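Putative general stress protein 26 (Jannaschia sp., PDB 2QEA) is of unknown function but belongs to the pyridoxamine 5'-phosphate oxidase-like family, so it probably binds a flavin and may act as an oxidoreductase. Local coordinates at residues Gln35-Ala40 with Leu93-Ser98; Pro41-Phe46 with Leu116-Pro121. All blocks are in the same frame, centred on the assembly; numbering follows the deposited sequence.

Contact 1 (Gln35-Ala40 with Leu93-Ser98). With CA (calcium ion), chain D; CA (calcium ion), chain E.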
loop_
_atom_site.group_PDB
_atom_site.type_symbol
_atom_site.label_atom_id
_atom_site.label_comp_id
_atom_site.label_asym_id
_atom_site.label_seq_id
_atom_site.Cartn_x
_atom_site.Cartn_y
_atom_site.Cartn_z
ATOM N N GLN A 35 10.363 -9.502 3.431
ATOM C CA GLN A 35 11.750 -9.664 3.855
ATOM C C GLN A 35 12.574 -9.892 2.595
ATOM O O GLN A 35 12.321 -10.849 1.860
ATOM C CB GLN A 35 11.888 -10.849 4.813
ATOM C CG GLN A 35 10.961 -10.819 6.038
ATOM C CD GLN A 35 11.190 -9.618 6.949
ATOM O OE1 GLN A 35 12.325 -9.261 7.259
ATOM N NE2 GLN A 35 10.101 -9.005 7.399
ATOM N N THR A 36 13.516 -8.987 2.320
ATOM C CA THR A 36 14.388 -9.074 1.142
ATOM C C THR A 36 15.821 -8.651 1.460
ATOM O O THR A 36 16.107 -8.116 2.538
ATOM C CB THR A 36 13.864 -8.198 -0.032
ATOM O OG1 THR A 36 13.888 -6.813 0.336
ATOM C CG2 THR A 36 12.444 -8.586 -0.427
ATOM N N ASP A 37 16.709 -8.932 0.512
ATOM C CA ASP A 37 18.120 -8.557 0.585
ATOM C C ASP A 37 18.514 -8.164 -0.839
ATOM O O ASP A 37 18.402 -8.988 -1.749
ATOM C CB ASP A 37 18.955 -9.735 1.106
ATOM C CG ASP A 37 20.367 -9.334 1.541
ATOM O OD1 ASP A 37 20.937 -8.340 1.035
ATOM O OD2 ASP A 37 20.921 -10.046 2.405
ATOM N N ASP A 38 18.970 -6.918 -1.026
ATOM C CA ASP A 38 19.359 -6.418 -2.367
ATOM C C ASP A 38 20.661 -7.025 -2.934
ATOM O O ASP A 38 21.002 -6.757 -4.083
ATOM C CB ASP A 38 19.308 -4.873 -2.486
ATOM C CG ASP A 38 20.259 -4.141 -1.544
ATOM O OD1 ASP A 38 21.002 -4.770 -0.757
ATOM O OD2 ASP A 38 20.227 -2.893 -1.577
ATOM N N ASP A 39 21.393 -7.793 -2.115
ATOM C CA ASP A 39 22.537 -8.591 -2.586
ATOM C C ASP A 39 22.026 -9.779 -3.420
ATOM O O ASP A 39 22.675 -10.167 -4.389
ATOM C CB ASP A 39 23.392 -9.110 -1.416
ATOM C CG ASP A 39 24.096 -7.993 -0.644
ATOM O OD1 ASP A 39 23.801 -6.794 -0.869
ATOM O OD2 ASP A 39 24.953 -8.325 0.203
ATOM N N ALA A 40 20.872 -10.337 -3.030
ATOM C CA ALA A 40 20.206 -11.450 -3.723
ATOM C C ALA A 40 18.764 -11.062 -4.125
ATOM O O ALA A 40 17.799 -11.534 -3.512
ATOM C CB ALA A 40 20.210 -12.694 -2.829
ATOM N N LEU A 93 14.921 -19.133 5.229
ATOM C CA LEU A 93 14.187 -19.098 6.512
ATOM C C LEU A 93 15.030 -18.493 7.638
ATOM O O LEU A 93 14.564 -17.600 8.338
ATOM C CB LEU A 93 13.717 -20.508 6.911
ATOM C CG LEU A 93 12.913 -20.715 8.205
ATOM C CD1 LEU A 93 11.663 -19.845 8.243
ATOM C CD2 LEU A 93 12.543 -22.183 8.360
ATOM N N ASP A 94 16.271 -18.964 7.772
ATOM C CA ASP A 94 17.207 -18.489 8.808
ATOM C C ASP A 94 17.707 -17.046 8.574
ATOM O O ASP A 94 17.929 -16.310 9.542
ATOM C CB ASP A 94 18.402 -19.460 8.931
ATOM C CG ASP A 94 19.304 -19.171 10.138
ATOM O OD1 ASP A 94 18.826 -18.651 11.171
ATOM O OD2 ASP A 94 20.507 -19.499 10.057
ATOM N N GLU A 95 17.889 -16.659 7.308
ATOM C CA GLU A 95 18.354 -15.304 6.947
ATOM C C GLU A 95 17.327 -14.217 7.294
ATOM O O GLU A 95 17.696 -13.172 7.836
ATOM C CB GLU A 95 18.688 -15.220 5.446
ATOM C CG GLU A 95 19.345 -13.894 4.978
ATOM C CD GLU A 95 19.420 -13.759 3.460
ATOM O OE1 GLU A 95 19.446 -14.788 2.750
ATOM O OE2 GLU A 95 19.457 -12.607 2.976
ATOM N N PHE A 96 16.057 -14.473 6.968
ATOM C CA PHE A 96 14.957 -13.515 7.195
ATOM C C PHE A 96 14.185 -13.659 8.523
ATOM O O PHE A 96 13.190 -12.954 8.731
ATOM C CB PHE A 96 14.003 -13.546 5.992
ATOM C CG PHE A 96 14.688 -13.236 4.684
ATOM C CD1 PHE A 96 15.331 -12.003 4.498
ATOM C CD2 PHE A 96 14.702 -14.163 3.637
ATOM C CE1 PHE A 96 15.986 -11.702 3.296
ATOM C CE2 PHE A 96 15.354 -13.876 2.424
ATOM C CZ PHE A 96 15.994 -12.640 2.250
ATOM N N TRP A 97 14.655 -14.531 9.423
ATOM C CA TRP A 97 14.029 -14.723 10.736
ATOM C C TRP A 97 14.441 -13.563 11.654
ATOM O O TRP A 97 15.602 -13.137 11.626
ATOM C CB TRP A 97 14.444 -16.065 11.347
ATOM C CG TRP A 97 13.642 -16.454 12.531
ATOM C CD1 TRP A 97 13.995 -16.313 13.836
ATOM C CD2 TRP A 97 12.333 -17.038 12.525
ATOM N NE1 TRP A 97 12.997 -16.784 14.649
ATOM C CE2 TRP A 97 11.961 -17.236 13.875
ATOM C CE3 TRP A 97 11.439 -17.425 11.510
ATOM C CZ2 TRP A 97 10.723 -17.796 14.246
ATOM C CZ3 TRP A 97 10.201 -17.990 11.876
ATOM C CH2 TRP A 97 9.858 -18.164 13.238
ATOM N N SER A 98 13.494 -13.079 12.463
ATOM C CA SER A 98 13.708 -11.938 13.372
ATOM C C SER A 98 13.101 -12.146 14.764
ATOM O O SER A 98 12.429 -13.153 15.017
ATOM C CB SER A 98 13.111 -10.674 12.737
ATOM O OG SER A 98 11.710 -10.799 12.554
HETATM CA CA CA D . 21.177 -4.040 1.943
HETATM CA CA CA E . 19.052 -0.997 -0.171
HETATM O O HOH W 1 18.506 0.021 2.255
#

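Contact 2 (Pro41-Phe46 with Leu116-Pro121)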
loop_
_atom_site.group_PDB
_atom_site.type_symbol
_atom_site.label_atom_id
_atom_site.label_comp_id
_atom_site.label_asym_id
_atom_site.label_seq_id
_atom_site.Cartn_x
_atom_site.Cartn_y
_atom_site.Cartn_z
ATOM N N PRO A 41 18.611 -10.183 -5.144
ATOM C CA PRO A 41 17.274 -9.783 -5.604
ATOM C C PRO A 41 16.614 -10.859 -6.472
ATOM O O PRO A 41 17.297 -11.770 -6.956
ATOM C CB PRO A 41 17.558 -8.532 -6.435
ATOM C CG PRO A 41 18.895 -8.782 -7.008
ATOM C CD PRO A 41 19.662 -9.518 -5.940
ATOM N N GLY A 42 15.303 -10.732 -6.666
ATOM C CA GLY A 42 14.514 -11.661 -7.486
ATOM C C GLY A 42 13.239 -12.157 -6.833
ATOM O O GLY A 42 12.253 -12.387 -7.534
ATOM N N ALA A 43 13.267 -12.344 -5.507
ATOM C CA ALA A 43 12.116 -12.832 -4.732
ATOM C C ALA A 43 11.869 -12.016 -3.454
ATOM O O ALA A 43 12.812 -11.484 -2.856
ATOM C CB ALA A 43 12.321 -14.297 -4.380
ATOM N N ILE A 44 10.593 -11.931 -3.059
ATOM C CA ILE A 44 10.148 -11.250 -1.834
ATOM C C ILE A 44 9.649 -12.360 -0.903
ATOM O O ILE A 44 8.750 -13.120 -1.278
ATOM C CB ILE A 44 9.023 -10.224 -2.097
ATOM C CG1 ILE A 44 9.448 -9.203 -3.168
ATOM C CG2 ILE A 44 8.658 -9.505 -0.796
ATOM C CD1 ILE A 44 8.374 -8.177 -3.523
ATOM N N TRP A 45 10.222 -12.432 0.302
ATOM C CA TRP A 45 9.938 -13.503 1.270
ATOM C C TRP A 45 9.006 -13.061 2.402
ATOM O O TRP A 45 9.093 -11.918 2.863
ATOM C CB TRP A 45 11.252 -14.026 1.854
ATOM C CG TRP A 45 12.233 -14.468 0.801
ATOM C CD1 TRP A 45 13.111 -13.680 0.107
ATOM C CD2 TRP A 45 12.421 -15.797 0.316
ATOM N NE1 TRP A 45 13.845 -14.441 -0.770
ATOM C CE2 TRP A 45 13.442 -15.746 -0.666
ATOM C CE3 TRP A 45 11.832 -17.033 0.618
ATOM C CZ2 TRP A 45 13.889 -16.888 -1.351
ATOM C CZ3 TRP A 45 12.273 -18.169 -0.061
ATOM C CH2 TRP A 45 13.294 -18.088 -1.037
ATOM N N PHE A 46 8.122 -13.972 2.831
ATOM C CA PHE A 46 7.160 -13.734 3.923
ATOM C C PHE A 46 7.095 -14.935 4.871
ATOM O O PHE A 46 7.076 -16.078 4.412
ATOM C CB PHE A 46 5.746 -13.487 3.379
ATOM C CG PHE A 46 5.662 -12.395 2.352
ATOM C CD1 PHE A 46 5.436 -11.068 2.734
ATOM C CD2 PHE A 46 5.796 -12.695 0.990
ATOM C CE1 PHE A 46 5.354 -10.046 1.770
ATOM C CE2 PHE A 46 5.717 -11.691 0.022
ATOM C CZ PHE A 46 5.497 -10.362 0.408
ATOM N N LEU A 116 7.172 -20.522 5.266
ATOM C CA LEU A 116 7.912 -19.534 4.467
ATOM C C LEU A 116 7.266 -19.439 3.082
ATOM O O LEU A 116 7.149 -20.455 2.389
ATOM C CB LEU A 116 9.388 -19.940 4.333
ATOM C CG LEU A 116 10.361 -19.023 3.574
ATOM C CD1 LEU A 116 10.462 -17.648 4.222
ATOM C CD2 LEU A 116 11.739 -19.666 3.491
ATOM N N LEU A 117 6.839 -18.229 2.703
ATOM C CA LEU A 117 6.244 -17.948 1.389
ATOM C C LEU A 117 7.232 -17.138 0.538
ATOM O O LEU A 117 7.908 -16.246 1.058
ATOM C CB LEU A 117 4.925 -17.185 1.529
ATOM C CG LEU A 117 3.755 -17.870 2.244
ATOM C CD1 LEU A 117 2.558 -16.936 2.271
ATOM C CD2 LEU A 117 3.373 -19.197 1.589
ATOM N N LYS A 118 7.301 -17.463 -0.758
ATOM C CA LYS A 118 8.196 -16.818 -1.726
ATOM C C LYS A 118 7.356 -16.208 -2.850
ATOM O O LYS A 118 6.644 -16.935 -3.553
ATOM C CB LYS A 118 9.166 -17.860 -2.303
ATOM C CG LYS A 118 10.214 -17.324 -3.293
ATOM C CD LYS A 118 11.067 -18.453 -3.868
ATOM C CE LYS A 118 12.129 -17.922 -4.825
ATOM N NZ LYS A 118 12.996 -18.998 -5.376
ATOM N N PHE A 119 7.439 -14.882 -3.001
ATOM C CA PHE A 119 6.745 -14.144 -4.059
ATOM C C PHE A 119 7.785 -13.708 -5.090
ATOM O O PHE A 119 8.676 -12.920 -4.765
ATOM C CB PHE A 119 6.015 -12.919 -3.497
ATOM C CG PHE A 119 5.289 -12.116 -4.544
ATOM C CD1 PHE A 119 4.006 -12.482 -4.953
ATOM C CD2 PHE A 119 5.896 -11.002 -5.144
ATOM C CE1 PHE A 119 3.333 -11.748 -5.940
ATOM C CE2 PHE A 119 5.233 -10.261 -6.130
ATOM C CZ PHE A 119 3.947 -10.632 -6.530
ATOM N N THR A 120 7.665 -14.221 -6.315
ATOM C CA THR A 120 8.560 -13.869 -7.420
ATOM C C THR A 120 7.802 -12.869 -8.299
ATOM O O THR A 120 6.797 -13.249 -8.901
ATOM C CB THR A 120 8.950 -15.112 -8.264
ATOM O OG1 THR A 120 9.611 -16.074 -7.432
ATOM C CG2 THR A 120 9.877 -14.720 -9.411
ATOM N N PRO A 121 8.237 -11.583 -8.340
ATOM C CA PRO A 121 7.562 -10.639 -9.234
ATOM C C PRO A 121 7.826 -10.938 -10.717
ATOM O O PRO A 121 8.954 -11.286 -11.088
ATOM C CB PRO A 121 8.170 -9.279 -8.845
ATOM C CG PRO A 121 8.794 -9.491 -7.528
ATOM C CD PRO A 121 9.292 -10.892 -7.573
HETATM O O HOH W 2 11.719 -11.449 -10.152
#

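Contact 1 (Gln35-Ala40 with Leu93-Ser98)
The Phe96 ring lies between the backbone of Gln35 and the carboxylate of Glu95. Gln35 O sits 4.0 Å above the centre of one face; over the opposite face, offset toward the rim, lies Glu95 CD on an extended side chain. Thr36 C meets the ring obliquely, 3.6 Å from Phe96 CE1. With CG beside the backbone N (chi1 -57°), Phe96 points at the loop, its CB meeting Gln35 CB at 3.6 Å. Gln35 suits this place: CB and CG offer an aliphatic flank, and the chain bends at chi2 (-62°), OE1 staying near Phe96 O. Beyond the ring two carboxylates cross at about a right angle, Asp37 OD2 within 3.0 Å of Glu95 OE2, like charges probably brought together at some cost. Asp37 OD1 accepts from Asp39 N in an Asx turn; Asp38 bridges two calcium ions, OD1 on one and OD2 on the other, with Glu14 in both sites and Asp11 in one. The ring also stacks on Trp45; an alanine here lacks it, which would probably open a gap beside Thr36 and leave the indole without its mate. The contact thus joins the loop between strands 30-32 and 44-49 to the end of helix 90-95, at the protein surface.

Contact 2 (Pro41-Phe46 with Leu116-Pro121)
Trp45 and Lys118 lie side by side and point the same way, a cross-strand pair in the antiparallel sheet of what is probably an FMN-binding split barrel, as in relatives of pyridoxamine 5'-phosphate oxidase. They form a non-hydrogen-bonded pair, which lets the long side chains run against each other. The lysine, extended along its whole length with CG anti to the backbone N (chi1 -177°), lays its methylenes over one face of the indole: Lys118 CG stands 4.0 Å from the centroid of the six-membered ring, a CH-pi contact. Further out, Lys118 CE rests on Ala43 CB at 3.7 Å, where a small methyl suits the lysine's stem. Leu116 approaches the same indole from its edge, with Leu116 CG 3.9 Å from Trp45 CE3.

The other face of the sheet carries Ile44, Phe46, Leu117 and Phe119, all buried. Phe119 and Phe46 run alongside each other, and Phe119 CB reaches the edge of the Phe46 ring, in its plane, 3.7 Å from Phe46 CE2. The Phe119 ring itself leads away from strand 44-46, yet Ile44 CD1 still meets it obliquely. Trp10 and Leu13 of helix 2-13 pack on Ile44, so apolar side chains suit this side, whereas Trp45 and Lys118 on the other are partly exposed, and the lysine can probably keep its charged end toward solvent while its methylenes pack.

Two hydrogen-bonded pairs, Ile44 with Phe119 and Phe46 with Leu117, tie the backbones by four bonds; Leu117 N to Phe46 O is the straightest, at 177°. Strand 76-87 borders residues 116-121 on their other side through Ser87, Glu85 and Thr83. Toward the loop the pairing gives way to Gly42, whose backbone angles would jam a side chain against the preceding carbonyl. A water there donates to both Gly42 O, at 2.8 Å, and Pro121 O.

How the contacts relate
Contact 2 belongs to the sheet and is partly buried, with six of its touching residues in the interior; contact 1 lies at the surface and has none. Regular backbone hydrogen bonds carry contact 2, whereas no hydrogen bond crosses contact 1, which relies on ring packing and brings acidic groups together near bound calcium. The two share one continuous run of chain, since 35-40 leads directly into 41-46. They also touch: Gln35 N lies 2.8 Å from Trp45 O, a probable hydrogen bond. The indole of Trp45 lies between Lys118 on one face and Phe96 on the other, and so joins the sheet to the end of helix 90-95, while Leu93 of that helix packs on Leu116.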